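Local coordinates for protein probable glutathione S-transferase (Bordetella bronchiseptica RB50, PDB 3H1N) that probably conjugates glutathione to electrophilic compounds, as a dimeric member of the glutathione S-transferase family, at residues 100-111 against 175-184; 185-196 against 213-223. One frame throughout, in Å; residues are numbered along the deposited sequence.

Contact 1. Residues 100-111 against 175-184; sequences LAPPDRAGRLWV and LTDMGRWSYA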
loop_
_atom_site.group_PDB
_atom_site.type_symbol
_atom_site.label_atom_id
_atom_site.label_comp_id
_atom_site.label_asym_id
_atom_site.label_seq_id
_atom_site.Cartn_x
_atom_site.Cartn_y
_atom_site.Cartn_z
ATOM N N LEU B 100 11.719 -0.913 15.899
ATOM C CA LEU B 100 10.727 0.177 15.782
ATOM C C LEU B 100 9.303 -0.366 15.667
ATOM O O LEU B 100 8.355 0.369 15.355
ATOM C CB LEU B 100 11.053 1.091 14.588
ATOM C CG LEU B 100 12.502 1.582 14.485
ATOM C CD1 LEU B 100 12.622 2.622 13.394
ATOM C CD2 LEU B 100 13.000 2.129 15.831
ATOM N N ALA B 101 9.168 -1.671 15.877
ATOM C CA ALA B 101 7.878 -2.342 15.885
ATOM C C ALA B 101 7.953 -3.488 16.901
ATOM O O ALA B 101 9.057 -3.864 17.318
ATOM C CB ALA B 101 7.548 -2.866 14.496
ATOM N N PRO B 102 6.789 -4.054 17.294
ATOM C CA PRO B 102 6.766 -5.096 18.320
ATOM C C PRO B 102 7.649 -6.295 17.948
ATOM O O PRO B 102 7.920 -6.506 16.764
ATOM C CB PRO B 102 5.283 -5.487 18.386
ATOM C CG PRO B 102 4.549 -4.278 17.915
ATOM C CD PRO B 102 5.429 -3.690 16.852
ATOM N N PRO B 103 8.127 -7.054 18.959
ATOM C CA PRO B 103 9.004 -8.190 18.681
ATOM C C PRO B 103 8.243 -9.416 18.170
ATOM O O PRO B 103 8.843 -10.325 17.606
ATOM C CB PRO B 103 9.660 -8.475 20.042
ATOM C CG PRO B 103 8.737 -7.902 21.061
ATOM C CD PRO B 103 8.032 -6.751 20.404
ATOM N N ASP B 104 6.928 -9.423 18.366
ATOM C CA ASP B 104 6.101 -10.580 18.061
ATOM C C ASP B 104 5.448 -10.459 16.692
ATOM O O ASP B 104 5.246 -9.343 16.182
ATOM C CB ASP B 104 5.024 -10.756 19.133
ATOM C CG ASP B 104 4.077 -9.571 19.201
ATOM O OD1 ASP B 104 4.523 -8.457 19.568
ATOM O OD2 ASP B 104 2.887 -9.758 18.878
ATOM N N ARG B 105 5.089 -11.614 16.135
ATOM C CA ARG B 105 4.509 -11.712 14.792
ATOM C C ARG B 105 3.229 -10.891 14.657
ATOM O O ARG B 105 3.088 -10.091 13.727
ATOM C CB ARG B 105 4.222 -13.180 14.458
ATOM C CG ARG B 105 3.527 -13.405 13.127
ATOM C CD ARG B 105 3.408 -14.896 12.831
ATOM N NE ARG B 105 2.435 -15.552 13.698
ATOM C CZ ARG B 105 2.080 -16.827 13.578
ATOM N NH1 ARG B 105 2.624 -17.574 12.628
ATOM N NH2 ARG B 105 1.186 -17.356 14.405
ATOM N N ALA B 106 2.289 -11.108 15.583
ATOM C CA ALA B 106 0.998 -10.420 15.538
ATOM C C ALA B 106 1.165 -8.908 15.629
ATOM O O ALA B 106 0.470 -8.165 14.931
ATOM C CB ALA B 106 0.075 -10.917 16.628
ATOM N N GLY B 107 2.089 -8.457 16.478
ATOM C CA GLY B 107 2.335 -7.028 16.639
ATOM C C GLY B 107 2.923 -6.391 15.383
ATOM O O GLY B 107 2.579 -5.265 15.037
ATOM N N ARG B 108 3.807 -7.126 14.708
ATOM C CA ARG B 108 4.444 -6.672 13.465
ATOM C C ARG B 108 3.435 -6.547 12.346
ATOM O O ARG B 108 3.446 -5.561 11.617
ATOM C CB ARG B 108 5.568 -7.645 13.058
ATOM C CG ARG B 108 6.862 -7.372 13.792
ATOM C CD ARG B 108 7.743 -8.590 13.917
ATOM N NE ARG B 108 8.949 -8.241 14.668
ATOM C CZ ARG B 108 10.096 -8.915 14.631
ATOM N NH1 ARG B 108 10.219 -9.999 13.865
ATOM N NH2 ARG B 108 11.126 -8.494 15.359
ATOM N N LEU B 109 2.574 -7.564 12.209
ATOM C CA LEU B 109 1.504 -7.544 11.215
ATOM C C LEU B 109 0.523 -6.397 11.464
ATOM O O LEU B 109 0.042 -5.778 10.511
ATOM C CB LEU B 109 0.770 -8.882 11.183
ATOM C CG LEU B 109 1.601 -10.066 10.672
ATOM C CD1 LEU B 109 0.921 -11.396 10.943
ATOM C CD2 LEU B 109 1.942 -9.896 9.187
ATOM N N TRP B 110 0.229 -6.133 12.741
ATOM C CA TRP B 110 -0.662 -5.039 13.138
ATOM C C TRP B 110 -0.067 -3.687 12.761
ATOM O O TRP B 110 -0.749 -2.853 12.160
ATOM C CB TRP B 110 -0.989 -5.126 14.642
ATOM C CG TRP B 110 -1.756 -3.973 15.270
ATOM C CD1 TRP B 110 -1.387 -3.263 16.388
ATOM C CD2 TRP B 110 -3.013 -3.419 14.842
ATOM N NE1 TRP B 110 -2.340 -2.304 16.681
ATOM C CE2 TRP B 110 -3.347 -2.382 15.752
ATOM C CE3 TRP B 110 -3.890 -3.698 13.776
ATOM C CZ2 TRP B 110 -4.518 -1.613 15.622
ATOM C CZ3 TRP B 110 -5.059 -2.943 13.649
ATOM C CH2 TRP B 110 -5.360 -1.906 14.568
ATOM N N VAL B 111 1.206 -3.479 13.092
ATOM C CA VAL B 111 1.892 -2.250 12.713
ATOM C C VAL B 111 1.955 -2.076 11.183
ATOM O O VAL B 111 1.752 -0.968 10.675
ATOM C CB VAL B 111 3.287 -2.119 13.407
ATOM C CG1 VAL B 111 4.087 -0.927 12.858
ATOM C CG2 VAL B 111 3.085 -1.940 14.902
ATOM N N LEU B 175 -0.297 2.976 19.532
ATOM C CA LEU B 175 -1.037 2.104 18.625
ATOM C C LEU B 175 -0.869 0.617 18.946
ATOM O O LEU B 175 -1.686 -0.215 18.524
ATOM C CB LEU B 175 -0.620 2.376 17.175
ATOM C CG LEU B 175 -1.163 3.667 16.540
ATOM C CD1 LEU B 175 -0.387 3.980 15.244
ATOM C CD2 LEU B 175 -2.655 3.577 16.262
ATOM N N THR B 176 0.200 0.282 19.663
ATOM C CA THR B 176 0.523 -1.122 19.973
ATOM C C THR B 176 0.613 -1.365 21.477
ATOM O O THR B 176 0.551 -0.424 22.279
ATOM C CB THR B 176 1.858 -1.571 19.312
ATOM O OG1 THR B 176 2.970 -1.048 20.052
ATOM C CG2 THR B 176 1.930 -1.078 17.881
ATOM N N ASP B 177 0.774 -2.628 21.859
ATOM C CA ASP B 177 0.889 -2.989 23.274
ATOM C C ASP B 177 2.354 -3.175 23.678
ATOM O O ASP B 177 2.645 -3.619 24.788
ATOM C CB ASP B 177 0.065 -4.253 23.569
ATOM C CG ASP B 177 -1.366 -4.156 23.041
ATOM O OD1 ASP B 177 -2.174 -3.374 23.603
ATOM O OD2 ASP B 177 -1.684 -4.860 22.050
HETATM N N MSE B 178 3.264 -2.803 22.775
HETATM C CA MSE B 178 4.708 -3.028 22.950
HETATM C C MSE B 178 5.343 -2.243 24.106
HETATM O O MSE B 178 6.400 -2.634 24.610
HETATM C CB MSE B 178 5.479 -2.816 21.624
HETATM C CG MSE B 178 5.746 -1.368 21.224
HETATM SE SE MSE B 178 6.737 -1.154 19.529
HETATM C CE MSE B 178 8.365 -1.995 20.177
ATOM N N GLY B 179 4.697 -1.159 24.531
ATOM C CA GLY B 179 5.188 -0.350 25.639
ATOM C C GLY B 179 6.006 0.871 25.256
ATOM O O GLY B 179 6.648 1.480 26.117
ATOM N N ARG B 180 5.972 1.229 23.971
ATOM C CA ARG B 180 6.663 2.413 23.420
ATOM C C ARG B 180 6.096 2.765 22.042
ATOM O O ARG B 180 5.304 1.999 21.488
ATOM C CB ARG B 180 8.174 2.176 23.310
ATOM C CG ARG B 180 8.581 0.898 22.584
ATOM C CD ARG B 180 10.011 0.990 22.067
ATOM N NE ARG B 180 10.084 1.794 20.845
ATOM C CZ ARG B 180 11.210 2.110 20.205
ATOM N NH1 ARG B 180 11.160 2.843 19.101
ATOM N NH2 ARG B 180 12.390 1.706 20.664
ATOM N N TRP B 181 6.502 3.909 21.485
ATOM C CA TRP B 181 6.120 4.251 20.103
ATOM C C TRP B 181 6.671 3.234 19.109
ATOM O O TRP B 181 7.735 2.655 19.335
ATOM C CB TRP B 181 6.534 5.679 19.690
ATOM C CG TRP B 181 8.035 5.987 19.722
ATOM C CD1 TRP B 181 8.718 6.602 20.736
ATOM C CD2 TRP B 181 9.005 5.717 18.693
ATOM N NE1 TRP B 181 10.052 6.723 20.405
ATOM C CE2 TRP B 181 10.255 6.188 19.161
ATOM C CE3 TRP B 181 8.941 5.117 17.425
ATOM C CZ2 TRP B 181 11.440 6.074 18.406
ATOM C CZ3 TRP B 181 10.115 5.007 16.672
ATOM C CH2 TRP B 181 11.346 5.481 17.163
ATOM N N SER B 182 5.910 3.022 18.037
ATOM C CA SER B 182 6.328 2.236 16.879
ATOM C C SER B 182 6.401 3.187 15.683
ATOM O O SER B 182 5.975 4.343 15.782
ATOM C CB SER B 182 5.311 1.131 16.588
ATOM O OG SER B 182 4.133 1.688 16.014
ATOM N N TYR B 183 6.913 2.720 14.540
ATOM C CA TYR B 183 6.975 3.620 13.390
ATOM C C TYR B 183 5.593 4.069 12.884
ATOM O O TYR B 183 5.472 5.158 12.330
ATOM C CB TYR B 183 7.827 3.050 12.268
ATOM C CG TYR B 183 7.318 1.783 11.633
ATOM C CD1 TYR B 183 6.275 1.813 10.705
ATOM C CD2 TYR B 183 7.932 0.559 11.896
ATOM C CE1 TYR B 183 5.829 0.640 10.080
ATOM C CE2 TYR B 183 7.500 -0.614 11.272
ATOM C CZ TYR B 183 6.444 -0.568 10.373
ATOM O OH TYR B 183 6.015 -1.728 9.732
ATOM N N ALA B 184 4.566 3.235 13.088
ATOM C CA ALA B 184 3.194 3.603 12.734
ATOM C C ALA B 184 2.678 4.790 13.579
ATOM O O ALA B 184 1.908 5.625 13.079
ATOM C CB ALA B 184 2.270 2.407 12.856
HETATM O O HOH W 1 5.692 -3.960 11.493
#

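Contact 2. Residues 185-196 against 213-223; sequences DLSLYHVVEGLL and LMALHARVAEL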
loop_
_atom_site.group_PDB
_atom_site.type_symbol
_atom_site.label_atom_id
_atom_site.label_comp_id
_atom_site.label_asym_id
_atom_site.label_seq_id
_atom_site.Cartn_x
_atom_site.Cartn_y
_atom_site.Cartn_z
ATOM N N ASP B 185 3.106 4.868 14.835
ATOM C CA ASP B 185 2.784 6.035 15.668
ATOM C C ASP B 185 3.386 7.321 15.100
ATOM O O ASP B 185 2.720 8.374 15.092
ATOM C CB ASP B 185 3.220 5.840 17.129
ATOM C CG ASP B 185 2.557 4.650 17.781
ATOM O OD1 ASP B 185 1.382 4.758 18.183
ATOM O OD2 ASP B 185 3.223 3.603 17.911
ATOM N N LEU B 186 4.639 7.248 14.631
ATOM C CA LEU B 186 5.278 8.422 14.008
ATOM C C LEU B 186 4.577 8.816 12.713
ATOM O O LEU B 186 4.343 9.994 12.446
ATOM C CB LEU B 186 6.760 8.168 13.732
ATOM C CG LEU B 186 7.645 7.709 14.885
ATOM C CD1 LEU B 186 9.085 7.622 14.384
ATOM C CD2 LEU B 186 7.544 8.651 16.110
ATOM N N SER B 187 4.230 7.817 11.918
ATOM C CA SER B 187 3.515 8.043 10.671
ATOM C C SER B 187 2.148 8.677 10.928
ATOM O O SER B 187 1.699 9.540 10.161
ATOM C CB SER B 187 3.359 6.714 9.932
ATOM O OG SER B 187 4.641 6.220 9.544
ATOM N N LEU B 188 1.493 8.255 12.010
ATOM C CA LEU B 188 0.149 8.739 12.323
ATOM C C LEU B 188 0.231 10.209 12.714
ATOM O O LEU B 188 -0.586 11.045 12.270
ATOM C CB LEU B 188 -0.510 7.892 13.428
ATOM C CG LEU B 188 -1.972 8.230 13.824
ATOM C CD1 LEU B 188 -2.927 8.254 12.605
ATOM C CD2 LEU B 188 -2.490 7.267 14.892
ATOM N N TYR B 189 1.239 10.536 13.512
ATOM C CA TYR B 189 1.506 11.933 13.837
ATOM C C TYR B 189 1.687 12.739 12.541
ATOM O O TYR B 189 1.110 13.830 12.387
ATOM C CB TYR B 189 2.733 12.073 14.771
ATOM C CG TYR B 189 3.537 13.334 14.527
ATOM C CD1 TYR B 189 3.261 14.520 15.217
ATOM C CD2 TYR B 189 4.579 13.341 13.600
ATOM C CE1 TYR B 189 3.984 15.665 14.963
ATOM C CE2 TYR B 189 5.289 14.476 13.335
ATOM C CZ TYR B 189 5.001 15.625 14.014
ATOM O OH TYR B 189 5.735 16.744 13.735
ATOM N N HIS B 190 2.462 12.193 11.598
ATOM C CA HIS B 190 2.773 12.948 10.393
ATOM C C HIS B 190 1.564 13.166 9.484
ATOM O O HIS B 190 1.387 14.262 8.944
ATOM C CB HIS B 190 3.950 12.358 9.594
ATOM C CG HIS B 190 4.337 13.206 8.417
ATOM N ND1 HIS B 190 4.904 14.454 8.559
ATOM C CD2 HIS B 190 4.179 13.013 7.086
ATOM C CE1 HIS B 190 5.109 14.983 7.365
ATOM N NE2 HIS B 190 4.682 14.122 6.451
ATOM N N VAL B 191 0.741 12.137 9.305
ATOM C CA VAL B 191 -0.457 12.291 8.483
ATOM C C VAL B 191 -1.431 13.333 9.103
ATOM O O VAL B 191 -2.077 14.110 8.376
ATOM C CB VAL B 191 -1.111 10.912 8.123
ATOM C CG1 VAL B 191 -1.913 10.318 9.307
ATOM C CG2 VAL B 191 -1.973 11.055 6.883
ATOM N N VAL B 192 -1.482 13.403 10.437
ATOM C CA VAL B 192 -2.300 14.423 11.099
ATOM C C VAL B 192 -1.697 15.830 10.869
ATOM O O VAL B 192 -2.440 16.799 10.627
ATOM C CB VAL B 192 -2.507 14.124 12.621
ATOM C CG1 VAL B 192 -3.172 15.296 13.326
ATOM C CG2 VAL B 192 -3.333 12.846 12.814
ATOM N N GLU B 193 -0.364 15.939 10.920
ATOM C CA GLU B 193 0.298 17.204 10.576
ATOM C C GLU B 193 -0.062 17.637 9.169
ATOM O O GLU B 193 -0.339 18.812 8.938
ATOM C CB GLU B 193 1.833 17.101 10.657
ATOM C CG GLU B 193 2.399 17.196 12.047
ATOM C CD GLU B 193 2.204 18.567 12.653
ATOM O OE1 GLU B 193 2.694 19.568 12.083
ATOM O OE2 GLU B 193 1.550 18.647 13.709
ATOM N N GLY B 194 -0.019 16.684 8.244
ATOM C CA GLY B 194 -0.358 16.929 6.846
ATOM C C GLY B 194 -1.788 17.414 6.650
ATOM O O GLY B 194 -2.025 18.354 5.892
ATOM N N LEU B 195 -2.734 16.776 7.335
ATOM C CA LEU B 195 -4.145 17.159 7.253
ATOM C C LEU B 195 -4.409 18.528 7.886
ATOM O O LEU B 195 -5.210 19.324 7.362
ATOM C CB LEU B 195 -5.050 16.075 7.856
ATOM C CG LEU B 195 -5.136 14.771 7.039
ATOM C CD1 LEU B 195 -5.935 13.661 7.754
ATOM C CD2 LEU B 195 -5.742 15.012 5.661
ATOM N N LEU B 196 -3.728 18.799 8.994
ATOM C CA LEU B 196 -3.801 20.109 9.659
ATOM C C LEU B 196 -3.356 21.231 8.731
ATOM O O LEU B 196 -3.892 22.364 8.770
ATOM C CB LEU B 196 -2.938 20.105 10.924
ATOM C CG LEU B 196 -3.530 19.444 12.172
ATOM C CD1 LEU B 196 -2.636 19.630 13.421
ATOM C CD2 LEU B 196 -4.919 20.036 12.434
ATOM N N LEU B 213 -6.467 10.216 19.304
ATOM C CA LEU B 213 -5.668 10.554 18.127
ATOM C C LEU B 213 -4.900 11.865 18.309
ATOM O O LEU B 213 -3.729 11.956 17.964
ATOM C CB LEU B 213 -6.554 10.641 16.874
ATOM C CG LEU B 213 -5.900 11.061 15.552
ATOM C CD1 LEU B 213 -4.810 10.072 15.135
ATOM C CD2 LEU B 213 -6.954 11.155 14.457
HETATM N N MSE B 214 -5.567 12.884 18.826
HETATM C CA MSE B 214 -4.918 14.170 19.041
HETATM C C MSE B 214 -3.912 14.111 20.198
HETATM O O MSE B 214 -2.873 14.784 20.166
HETATM C CB MSE B 214 -5.961 15.283 19.210
HETATM C CG MSE B 214 -6.901 15.414 17.979
HETATM SE SE MSE B 214 -6.016 15.395 16.204
HETATM C CE MSE B 214 -5.095 17.093 16.424
ATOM N N ALA B 215 -4.212 13.294 21.205
ATOM C CA ALA B 215 -3.244 13.010 22.258
ATOM C C ALA B 215 -1.998 12.336 21.684
ATOM O O ALA B 215 -0.880 12.704 22.039
ATOM C CB ALA B 215 -3.862 12.157 23.361
ATOM N N LEU B 216 -2.194 11.363 20.795
ATOM C CA LEU B 216 -1.069 10.678 20.156
ATOM C C LEU B 216 -0.221 11.661 19.363
ATOM O O LEU B 216 1.007 11.670 19.482
ATOM C CB LEU B 216 -1.547 9.541 19.257
ATOM C CG LEU B 216 -0.315 8.855 18.641
ATOM C CD1 LEU B 216 -0.223 7.404 19.000
ATOM C CD2 LEU B 216 -0.181 9.096 17.143
ATOM N N HIS B 217 -0.893 12.500 18.574
ATOM C CA HIS B 217 -0.238 13.504 17.751
ATOM C C HIS B 217 0.654 14.414 18.604
ATOM O O HIS B 217 1.829 14.636 18.268
ATOM C CB HIS B 217 -1.290 14.317 16.982
ATOM C CG HIS B 217 -0.732 15.507 16.274
ATOM N ND1 HIS B 217 -0.827 16.785 16.784
ATOM C CD2 HIS B 217 -0.041 15.612 15.117
ATOM C CE1 HIS B 217 -0.235 17.629 15.957
ATOM N NE2 HIS B 217 0.253 16.941 14.941
ATOM N N ALA B 218 0.098 14.903 19.709
ATOM C CA ALA B 218 0.826 15.782 20.621
ATOM C C ALA B 218 1.988 15.055 21.302
ATOM O O ALA B 218 3.029 15.651 21.553
ATOM C CB ALA B 218 -0.109 16.373 21.655
ATOM N N ARG B 219 1.792 13.773 21.601
ATOM C CA ARG B 219 2.792 12.977 22.297
ATOM C C ARG B 219 4.041 12.814 21.417
ATOM O O ARG B 219 5.168 13.007 21.877
ATOM C CB ARG B 219 2.198 11.613 22.672
ATOM C CG ARG B 219 2.971 10.875 23.747
ATOM C CD ARG B 219 2.328 9.537 24.144
ATOM N NE ARG B 219 3.129 8.892 25.190
ATOM C CZ ARG B 219 2.919 7.669 25.672
ATOM N NH1 ARG B 219 1.927 6.924 25.200
ATOM N NH2 ARG B 219 3.723 7.179 26.613
ATOM N N VAL B 220 3.831 12.469 20.149
ATOM C CA VAL B 220 4.940 12.316 19.212
ATOM C C VAL B 220 5.665 13.629 18.977
ATOM O O VAL B 220 6.896 13.665 18.908
ATOM C CB VAL B 220 4.469 11.760 17.859
ATOM C CG1 VAL B 220 5.650 11.705 16.860
ATOM C CG2 VAL B 220 3.869 10.385 18.044
ATOM N N ALA B 221 4.891 14.702 18.832
ATOM C CA ALA B 221 5.437 16.033 18.639
ATOM C C ALA B 221 6.411 16.409 19.756
ATOM O O ALA B 221 7.366 17.141 19.508
ATOM C CB ALA B 221 4.320 17.054 18.553
ATOM N N GLU B 222 6.171 15.885 20.963
ATOM C CA GLU B 222 6.985 16.174 22.155
ATOM C C GLU B 222 8.120 15.182 22.467
ATOM O O GLU B 222 8.854 15.373 23.421
ATOM C CB GLU B 222 6.088 16.279 23.402
ATOM C CG GLU B 222 4.953 17.282 23.293
ATOM C CD GLU B 222 5.447 18.712 23.246
ATOM O OE1 GLU B 222 6.316 19.069 24.074
ATOM O OE2 GLU B 222 4.972 19.477 22.375
ATOM N N LEU B 223 8.257 14.115 21.685
ATOM C CA LEU B 223 9.298 13.117 21.951
ATOM C C LEU B 223 10.690 13.743 21.974
ATOM O O LEU B 223 11.050 14.461 21.035
ATOM C CB LEU B 223 9.242 12.015 20.885
ATOM C CG LEU B 223 8.087 11.033 21.041
ATOM C CD1 LEU B 223 8.040 10.103 19.815
ATOM C CD2 LEU B 223 8.203 10.238 22.339
#

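Contact 1. Residues 100-111 against 175-184
Y183, first residue of helix 183-198, packs on L100 and A101; its backbone N donates a 2.9 Å hydrogen bond to L100 O, tying the helix start to the loop before helix 105-127. From CB the ring turns back between its own backbone N and carbonyl carbon (chi1 64°), which carries CD2 to 3.5 Å from L100 O. Further out, CE2 touches A101 CB at 3.9 Å; the short methyl of A101 lets the ring come close. V111 CG1 sits over one face, offset toward the rim, 21° off the ring normal and 3.4 Å from CZ. At the tip, a water 2.9 Å from Y183 OH donates to the hydroxyl and to R108 O, so the water bridges the phenol to the helix backbone. The other branch of V111, CG2, meets T176 CG2 at 3.3 Å, tighter than usual for two methyl groups. Next door, W110 NE1 gives L175 O a bond of 2.9 Å at 159°; L175 O lies at the indole edge, near the ring plane, so the buried ring has its one polar atom satisfied. The selenomethionine M178 crosses P102 at about a right angle, its SE 3.9 Å from P102 CD, a flexible chain suited to the rigid proline ring. L100 CD2 touches both R180 NH1 and W181 CH2, where the guanidinium nitrogen lies over the indole. S182-Y183-A184-D185 matches the S-x-x-D N-capping box known at this helix start in glutathione S-transferases: S182 N donates to D185 OD2, while S182 OG accepts only weakly, from A184 N.

Contact 2. Residues 185-196 against 213-223
Helices 185-196 and 213-221 cross at 104° between their N-to-C directions, with axes 8.7 Å apart, so they meet around one point where Y189 and H217 have the nearest CA atoms. H217 is the knob, packed among Y189, V192, E193 and L196. With CG anti to its backbone N (chi1 171°), its imidazole reaches across to the other helix. NE2 donates to E193 OE2 at the ring edge; the modelled bond is very short, so its exact length is doubtful, but a histidine can offer a flat apolar face and a polar edge together. V192 CG1 covers one face of that ring, 4.0 Å from its centroid. The Y189 ring is nearly parallel to the imidazole, the planes 19° apart, but slid so far that the two barely overlap, with centroids 5.2 Å apart. Y189 CD1 instead approaches H217 O at 3.4 Å, and Y189 CG packs on V220 CG1 at 3.5 Å. A221 CB touches CE1 of the same tyrosine, its small size letting the ring lie close to the helix. Toward the start of the segment 213-221, L213 CD1 comes to 3.6 Å from L188 CG and also meets V192 CG2. L216 CD2 is laid against L188 CD2 at 3.7 Å, and F164 of helix 142-167 touches L188 and L213. On the far side, L186 CD2 lies 3.7 Å from V220 CG1. Such near-perpendicular packing around a knob in a hole is how two helices of the all-helical glutathione S-transferase C-terminal domain are joined here.

How the contacts relate
The two contacts follow one another along the chain: contact 1 closes at the start of helix 183-198, and contact 2 opens on the next residue of that helix. Their centres are about 17 Å apart. D185 ties them together, since its OD1 probably accepts from L175 N at 2.8 Å. W181 fills the junction, packing on L186 and L223. Helix 183-198 thus has its first turn fixed to the loop leading into helix 105-127, and its middle crossed by helix 211-221. Contact 1 lies nearer the edge, where helix 105-127 meets the second subunit, for instance through R105; contact 2 is nearer the chain centre, untouched by that subunit.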